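Local coordinates for protein beta-glucosidase (Saccharopolyspora erythraea D, PDB 5M6G) that probably hydrolyses terminal, non-reducing beta-D-glucosyl residues from its substrates, releasing beta-D-glucose, at residues H232-G237 / I258-F263; I250-L255 / S279-E284; N437-G442 / G462-E467. One frame throughout, in Å; residues are numbered along the deposited sequence.

Overall arrangement
Running from the N terminus, the chain meets the four segments of the first two contacts alternately: 232-237, 250-255, 258-263, then 279-284. Interactions 1 and 2 therefore cross. Interaction 1 closes the loop that leads from strand 229-233 through helix 252-259 to the start of helix 261-268, beside the sorbitol-occupied pocket. Interaction 2 closes a second loop, from the start of helix 252-259 to the turn after strand 280-281, nearer the surface. The two touch, with H259 CD2 3.6 Å from I250 CD1. Interaction 3 follows in the C-terminal domain, closing the loop between helices 441-445 and 465-472 on the way from strand 431-434 to 478-480; its centre lies about 33 Å from that of interaction 1.

Interaction 1: H232-G237 / I258-F263; sequences HYVGDG and IHLPPF. With SOR (sorbitol), chain L.
The ring of Y233 stands on edge against F263: its CD1 sits over the centre of one F263 face, the planes are turned 84° apart, and the centroids of the Y233 and F263 rings are 5.1 Å apart, a T-shaped (edge-to-face) stack. At the far rim of its ring, F263 CZ comes within 3.4 Å of Y233 CA, while V234 CG2 packs obliquely at 3.8 Å from F263 CE2. The H259 ring is covered on both faces. On one, G235 CA makes a CH-pi contact 4.2 Å from the H259 centroid; on the opposite one lies CG2 of its own neighbour I258. In the plane of this ring, H259 ND1 reaches a water at 2.8 Å, and that water accepts from G237 N. Two cis peptide bonds, before H232 and before V234, shape the end of strand 229-233 in the TIM-barrel-type domain, consistent with the Lys-His region of family 3 beta-glucosidases. The CB of H232 points away from 258-263, and chi1 of -48° sets the ring between D236 and sorbitol. H232 ND1 donates to D236 OD2 at 2.8 Å, on the anti side of the carboxylate; the same oxygen accepts from H232 N, so D236 fixes the rotation of the imidazole. Across the ring, H232 NE2 is hydrogen-bonded to sorbitol O1 at 2.6 Å, in the pocket where K231, R192 and D310 also bind sorbitol.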
# COMPACT_ATOMS: atom_id res chain seq x y z
N HIS A 232 -3.11 -8.87 1.54
CA HIS A 232 -3.08 -10.03 0.67
C HIS A 232 -3.73 -11.21 1.40
O HIS A 232 -3.35 -11.55 2.53
CB HIS A 232 -1.65 -10.39 0.26
CG HIS A 232 -0.84 -9.23 -0.22
ND1 HIS A 232 -0.24 -8.33 0.64
CD2 HIS A 232 -0.52 -8.82 -1.47
CE1 HIS A 232 0.41 -7.41 -0.06
NE2 HIS A 232 0.26 -7.69 -1.34
N TYR A 233 -4.70 -11.84 0.74
CA TYR A 233 -5.50 -12.91 1.32
C TYR A 233 -4.75 -14.25 1.31
O TYR A 233 -4.41 -14.73 0.23
CB TYR A 233 -6.82 -13.04 0.52
CG TYR A 233 -7.78 -14.05 1.10
CD1 TYR A 233 -8.68 -13.67 2.08
CD2 TYR A 233 -7.76 -15.38 0.70
CE1 TYR A 233 -9.55 -14.60 2.66
CE2 TYR A 233 -8.63 -16.32 1.27
CZ TYR A 233 -9.52 -15.91 2.24
OH TYR A 233 -10.40 -16.80 2.83
N VAL A 234 -4.49 -14.87 2.47
CA VAL A 234 -4.74 -14.33 3.81
C VAL A 234 -3.60 -14.81 4.70
O VAL A 234 -3.05 -15.90 4.49
CB VAL A 234 -6.13 -14.74 4.37
CG1 VAL A 234 -6.32 -16.26 4.33
CG2 VAL A 234 -6.35 -14.20 5.79
N GLY A 235 -3.22 -13.99 5.68
CA GLY A 235 -2.15 -14.34 6.60
C GLY A 235 -0.79 -13.82 6.23
O GLY A 235 0.21 -14.31 6.78
N ASP A 236 -0.70 -12.85 5.31
CA ASP A 236 0.61 -12.37 4.89
C ASP A 236 1.39 -11.76 6.06
O ASP A 236 2.63 -11.82 6.07
CB ASP A 236 0.46 -11.37 3.72
CG ASP A 236 -0.55 -10.26 4.00
OD1 ASP A 236 -1.37 -10.38 4.93
OD2 ASP A 236 -0.54 -9.27 3.25
N GLY A 237 0.71 -11.21 7.07
CA GLY A 237 1.38 -10.66 8.24
C GLY A 237 1.76 -11.68 9.29
O GLY A 237 2.36 -11.33 10.31
N ILE A 258 -7.27 -13.53 13.89
CA ILE A 258 -6.32 -12.44 13.72
C ILE A 258 -6.33 -11.87 12.29
O ILE A 258 -6.46 -10.66 12.10
CB ILE A 258 -4.89 -12.89 14.11
CG1 ILE A 258 -4.87 -13.36 15.57
CG2 ILE A 258 -3.89 -11.75 13.87
CD1 ILE A 258 -3.48 -13.75 16.07
N HIS A 259 -6.21 -12.73 11.28
CA HIS A 259 -5.91 -12.26 9.93
C HIS A 259 -7.13 -12.12 9.03
O HIS A 259 -7.14 -11.26 8.15
CB HIS A 259 -4.89 -13.20 9.27
CG HIS A 259 -3.61 -13.32 10.04
ND1 HIS A 259 -2.59 -12.40 9.90
CD2 HIS A 259 -3.20 -14.21 10.97
CE1 HIS A 259 -1.59 -12.74 10.71
NE2 HIS A 259 -1.94 -13.83 11.37
N LEU A 260 -8.15 -12.94 9.24
CA LEU A 260 -9.36 -12.92 8.45
C LEU A 260 -10.28 -11.71 8.67
O LEU A 260 -10.89 -11.24 7.70
CB LEU A 260 -10.15 -14.21 8.69
CG LEU A 260 -11.28 -14.44 7.69
CD1 LEU A 260 -10.72 -14.60 6.27
CD2 LEU A 260 -12.09 -15.65 8.10
N PRO A 261 -10.44 -11.19 9.90
CA PRO A 261 -11.50 -10.19 10.14
C PRO A 261 -11.39 -8.96 9.26
O PRO A 261 -12.43 -8.44 8.82
CB PRO A 261 -11.31 -9.84 11.63
CG PRO A 261 -10.83 -11.13 12.21
CD PRO A 261 -9.87 -11.66 11.18
N PRO A 262 -10.19 -8.43 8.99
CA PRO A 262 -10.13 -7.26 8.08
C PRO A 262 -10.67 -7.55 6.69
O PRO A 262 -11.23 -6.65 6.05
CB PRO A 262 -8.64 -6.91 8.05
CG PRO A 262 -8.14 -7.37 9.38
CD PRO A 262 -8.86 -8.69 9.57
N PHE A 263 -10.54 -8.78 6.21
CA PHE A 263 -11.16 -9.13 4.93
C PHE A 263 -12.68 -9.11 5.04
O PHE A 263 -13.36 -8.62 4.14
CB PHE A 263 -10.66 -10.48 4.45
CG PHE A 263 -9.26 -10.42 3.93
CD1 PHE A 263 -9.00 -9.91 2.66
CD2 PHE A 263 -8.19 -10.80 4.75
CE1 PHE A 263 -7.69 -9.82 2.19
CE2 PHE A 263 -6.88 -10.70 4.30
CZ PHE A 263 -6.63 -10.21 3.02
C1 SOR L . 1.39 -6.44 -3.98
C2 SOR L . 1.51 -5.53 -5.19
C3 SOR L . 2.43 -6.20 -6.21
C4 SOR L . 2.87 -5.20 -7.28
C5 SOR L . 4.17 -5.61 -7.98
C6 SOR L . 4.71 -4.40 -8.73
O1 SOR L . 1.04 -5.70 -2.84
O2 SOR L . 0.23 -5.31 -5.75
O3 SOR L . 1.72 -7.25 -6.82
O4 SOR L . 1.85 -5.04 -8.24
O5 SOR L . 5.15 -6.08 -7.05
O6 SOR L . 6.07 -4.58 -9.06
O HOH W 1 -2.04 -10.58 7.87

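Interaction 2: I250-L255 / S279-E284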
# COMPACT_ATOMS: atom_id res chain seq x y z
N ILE A 250 0.00 -21.39 11.76
CA ILE A 250 -0.92 -21.09 12.85
C ILE A 250 -2.19 -21.92 12.66
O ILE A 250 -2.48 -22.42 11.57
CB ILE A 250 -1.27 -19.59 12.94
CG1 ILE A 250 -2.07 -19.15 11.71
CG2 ILE A 250 -0.01 -18.72 13.06
CD1 ILE A 250 -2.43 -17.66 11.74
N SER A 251 -2.95 -22.05 13.74
CA SER A 251 -4.20 -22.80 13.66
C SER A 251 -5.21 -22.06 12.77
O SER A 251 -5.09 -20.85 12.52
CB SER A 251 -4.80 -22.99 15.05
OG SER A 251 -5.24 -21.74 15.55
N GLU A 252 -6.22 -22.79 12.31
CA GLU A 252 -7.30 -22.13 11.59
C GLU A 252 -8.00 -21.11 12.49
O GLU A 252 -8.41 -20.04 12.03
CB GLU A 252 -8.31 -23.14 11.05
CG GLU A 252 -9.38 -22.44 10.22
CD GLU A 252 -10.21 -23.40 9.41
OE1 GLU A 252 -9.87 -24.60 9.38
OE2 GLU A 252 -11.19 -22.94 8.79
N GLN A 253 -8.13 -21.42 13.78
CA GLN A 253 -8.69 -20.45 14.72
C GLN A 253 -7.87 -19.16 14.74
O GLN A 253 -8.43 -18.06 14.68
CB GLN A 253 -8.78 -21.04 16.12
CG GLN A 253 -9.44 -20.10 17.11
CD GLN A 253 -9.50 -20.66 18.52
OE1 GLN A 253 -9.02 -21.77 18.78
NE2 GLN A 253 -10.08 -19.89 19.43
N GLU A 254 -6.54 -19.28 14.84
CA GLU A 254 -5.71 -18.08 14.88
C GLU A 254 -5.80 -17.31 13.56
O GLU A 254 -5.83 -16.07 13.55
CB GLU A 254 -4.25 -18.44 15.19
CG GLU A 254 -4.03 -18.98 16.60
CD GLU A 254 -2.62 -19.55 16.81
OE1 GLU A 254 -2.29 -20.65 16.29
OE2 GLU A 254 -1.84 -18.89 17.52
N LEU A 255 -5.81 -18.03 12.44
CA LEU A 255 -5.95 -17.38 11.15
C LEU A 255 -7.27 -16.63 11.07
O LEU A 255 -7.32 -15.48 10.63
CB LEU A 255 -5.84 -18.41 10.02
CG LEU A 255 -5.84 -17.89 8.58
CD1 LEU A 255 -4.52 -17.21 8.28
CD2 LEU A 255 -6.12 -19.02 7.57
N SER A 279 2.19 -15.95 0.23
CA SER A 279 2.57 -16.76 1.38
C SER A 279 1.79 -18.08 1.40
O SER A 279 0.94 -18.36 0.56
CB SER A 279 2.34 -15.97 2.67
OG SER A 279 0.98 -15.61 2.83
N SER A 280 2.11 -18.92 2.40
CA SER A 280 1.47 -20.21 2.61
C SER A 280 0.78 -20.23 3.97
O SER A 280 1.10 -19.45 4.87
CB SER A 280 2.47 -21.37 2.53
OG SER A 280 3.11 -21.42 1.27
N TRP A 281 -0.16 -21.16 4.11
CA TRP A 281 -0.79 -21.43 5.39
C TRP A 281 -0.51 -22.89 5.72
O TRP A 281 -0.96 -23.79 4.99
CB TRP A 281 -2.29 -21.13 5.37
CG TRP A 281 -2.96 -21.50 6.68
CD1 TRP A 281 -2.55 -21.15 7.94
CD2 TRP A 281 -4.14 -22.30 6.85
NE1 TRP A 281 -3.41 -21.68 8.88
CE2 TRP A 281 -4.39 -22.39 8.24
CE3 TRP A 281 -5.02 -22.95 5.97
CZ2 TRP A 281 -5.47 -23.10 8.77
CZ3 TRP A 281 -6.10 -23.65 6.50
CH2 TRP A 281 -6.31 -23.72 7.88
N ASN A 282 0.26 -23.11 6.79
CA ASN A 282 0.67 -24.45 7.21
C ASN A 282 1.25 -25.25 6.05
O ASN A 282 0.95 -26.43 5.88
CB ASN A 282 -0.49 -25.19 7.88
CG ASN A 282 -0.87 -24.57 9.21
OD1 ASN A 282 -0.02 -23.99 9.90
ND2 ASN A 282 -2.14 -24.68 9.57
N GLY A 283 2.09 -24.59 5.25
CA GLY A 283 2.76 -25.23 4.14
C GLY A 283 1.97 -25.32 2.85
O GLY A 283 2.51 -25.80 1.86
N GLU A 284 0.71 -24.88 2.84
CA GLU A 284 -0.11 -24.88 1.62
C GLU A 284 -0.08 -23.48 1.00
O GLU A 284 -0.46 -22.51 1.66
CB GLU A 284 -1.55 -25.28 1.93
CG GLU A 284 -2.50 -25.20 0.72
CD GLU A 284 -3.98 -25.28 1.11
OE1 GLU A 284 -4.79 -25.74 0.27
OE2 GLU A 284 -4.34 -24.89 2.24
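I250 gives its carbonyl oxygen to two side chains at once: W281 NE1 donates to I250 O at 2.9 Å and N282 ND2 donates to I250 O at 3.0 Å. The donors come from opposite faces of the carbonyl plane, and neither bond is straight, the N-H...O angles being 142° for W281 and 143° for N282. Gripped this way, the carbonyl just before the N-cap residue S251 is tied to W281, which ends strand 280-281, and to N282, which follows it in the turn. The indole is the tightly packed part. With CG anti to the backbone N (chi1 176°), W281 stretches out across the start of helix 252-259, and L255 CD2 rests over one face, 3.8 Å from the centroid of the W281 five-membered ring, in a CH-pi contact almost on the ring normal. N282 ND2 lies over the opposite face, toward the rim. Farther along the indole, E252 CB approaches W281 CZ2 at 3.6 Å, so the six-membered ring is pressed against the first turn of the helix.

The other side is looser and closer to solvent. N282 is exposed and touches through its amide, while E252 OE2 is held by R256 and Y291 and E252 OE1 stays 4.0 Å from W281 CH2. Just after I250 a capping box starts the helix: S251 OG accepts from E254 N at 2.9 Å, and E254 OE1 takes S251 N in return.

W281 to E284 form a type I' turn linking strands 280-281 and 284-285, and strand 247-248 runs parallel to 280-281 on its other side. The contact thus fastens this small sheet to helix 252-259, with L292 of helix 290-300 touching both L255 and W281.

Interaction 3: N437-G442 / G462-E467; sequences NADDIG and GTTILE. With MG (magnesium ion), chain G.
Two helix starts meet here side by side in the C-terminal domain: the loop before helix 441-445 lies across the N terminus of helix 465-472 in a mixed contact, two hydrogen bonds at its middle and apolar packing flanking them. A438 O accepts from L466 N at 2.7 Å, the donor sitting nearly on the line of the carbonyl bond. That backbone N-H belongs to the first turn of the helix, which has no carbonyl of its own helix to serve it. Next to this, T464 OG1 donates at 2.7 Å to D439 OD1, which accepts through its anti lone pair. D439 gets there because its CG is anti to the backbone N (chi1 -170°), which also lays the carboxylate carbon alongside L466, with D439 CG 3.7 Å from L466 CD2.

T464 OG1 works in both directions, since it also accepts from E467 N at 3.1 Å. E467 OE1 takes T464 N in return at 2.9 Å, met from above the carboxylate plane. The acidic groups of D439 and E467 are thus brought close, and one water donates to both D439 OD1 and E467 OE2, which probably eases their repulsion.

At the other end, I441 CD1 packs against the backbone, 3.5 Å from G462 C, and I441 CG1 lies against T464 CG2. G462 O binds a magnesium ion at 2.2 Å, and five waters complete its shell. One of them donates to E467 OE1, coupling the ion to the helix cap.

T464 and E467 form a capping box, and it opens the helix of a beta-alpha-beta crossover that links the parallel, adjacent strands 431-434 and 478-480.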
# COMPACT_ATOMS: atom_id res chain seq x y z
N ASN A 437 17.63 11.23 7.56
CA ASN A 437 16.23 11.34 7.20
C ASN A 437 15.66 12.73 7.43
O ASN A 437 14.45 12.92 7.34
CB ASN A 437 15.41 10.28 7.95
CG ASN A 437 15.65 8.89 7.39
OD1 ASN A 437 16.22 8.75 6.32
ND2 ASN A 437 15.20 7.84 8.11
N ALA A 438 16.52 13.72 7.71
CA ALA A 438 16.04 15.07 8.03
C ALA A 438 15.62 15.86 6.80
O ALA A 438 14.75 16.74 6.90
CB ALA A 438 17.13 15.85 8.79
N ASP A 439 16.26 15.62 5.65
CA ASP A 439 16.13 16.49 4.49
C ASP A 439 16.08 15.63 3.23
O ASP A 439 16.86 15.79 2.30
CB ASP A 439 17.30 17.47 4.42
CG ASP A 439 17.10 18.56 3.37
OD1 ASP A 439 15.94 18.96 3.14
OD2 ASP A 439 18.10 19.04 2.79
N ASP A 440 15.13 14.70 3.17
CA ASP A 440 15.14 13.73 2.08
C ASP A 440 13.71 13.28 1.82
O ASP A 440 13.15 12.49 2.58
CB ASP A 440 16.05 12.55 2.42
CG ASP A 440 16.43 11.73 1.20
OD1 ASP A 440 15.54 11.07 0.62
OD2 ASP A 440 17.62 11.75 0.82
N ILE A 441 13.14 13.79 0.72
CA ILE A 441 11.77 13.44 0.34
C ILE A 441 11.63 11.93 0.19
O ILE A 441 10.67 11.32 0.67
CB ILE A 441 11.39 14.16 -0.97
CG1 ILE A 441 11.35 15.67 -0.74
CG2 ILE A 441 10.08 13.62 -1.52
CD1 ILE A 441 10.19 16.12 0.13
N GLY A 442 12.60 11.31 -0.49
CA GLY A 442 12.47 9.88 -0.75
C GLY A 442 12.58 9.04 0.51
O GLY A 442 11.83 8.07 0.68
N GLY A 462 7.34 17.85 -2.77
CA GLY A 462 6.96 17.80 -1.38
C GLY A 462 7.86 18.70 -0.56
O GLY A 462 8.61 19.52 -1.10
N THR A 463 7.74 18.55 0.74
CA THR A 463 8.47 19.35 1.71
C THR A 463 9.19 18.42 2.67
O THR A 463 8.55 17.53 3.25
CB THR A 463 7.51 20.26 2.49
OG1 THR A 463 6.83 21.15 1.58
CG2 THR A 463 8.27 21.06 3.56
N THR A 464 10.50 18.62 2.85
CA THR A 464 11.24 17.76 3.76
C THR A 464 10.99 18.17 5.21
O THR A 464 10.44 19.23 5.51
CB THR A 464 12.75 17.78 3.46
OG1 THR A 464 13.34 19.03 3.86
CG2 THR A 464 13.00 17.56 1.97
N ILE A 465 11.39 17.28 6.12
CA ILE A 465 11.21 17.56 7.54
C ILE A 465 12.03 18.78 7.95
O ILE A 465 11.56 19.63 8.71
CB ILE A 465 11.57 16.30 8.36
CG1 ILE A 465 10.56 15.18 8.05
CG2 ILE A 465 11.61 16.63 9.85
CD1 ILE A 465 10.90 13.81 8.63
N LEU A 466 13.25 18.89 7.42
CA LEU A 466 14.10 20.05 7.69
C LEU A 466 13.48 21.33 7.17
O LEU A 466 13.57 22.39 7.81
CB LEU A 466 15.48 19.84 7.06
CG LEU A 466 16.40 21.08 7.06
CD1 LEU A 466 16.80 21.46 8.50
CD2 LEU A 466 17.62 20.86 6.18
N GLU A 467 12.84 21.27 6.00
CA GLU A 467 12.19 22.46 5.47
C GLU A 467 11.00 22.86 6.33
O GLU A 467 10.77 24.06 6.56
CB GLU A 467 11.78 22.23 4.02
CG GLU A 467 12.98 22.11 3.08
CD GLU A 467 12.59 21.66 1.69
OE1 GLU A 467 11.50 21.06 1.55
OE2 GLU A 467 13.37 21.91 0.75
MG MG G . 10.30 19.81 -2.41
O HOH W 2 13.29 14.51 5.24
O HOH W 3 15.53 19.92 0.57
O HOH W 4 8.84 20.08 -4.06
O HOH W 5 11.60 19.38 -0.90
O HOH W 6 12.02 20.12 -3.66
O HOH W 7 10.54 17.65 -3.27
O HOH W 8 10.06 21.81 -1.87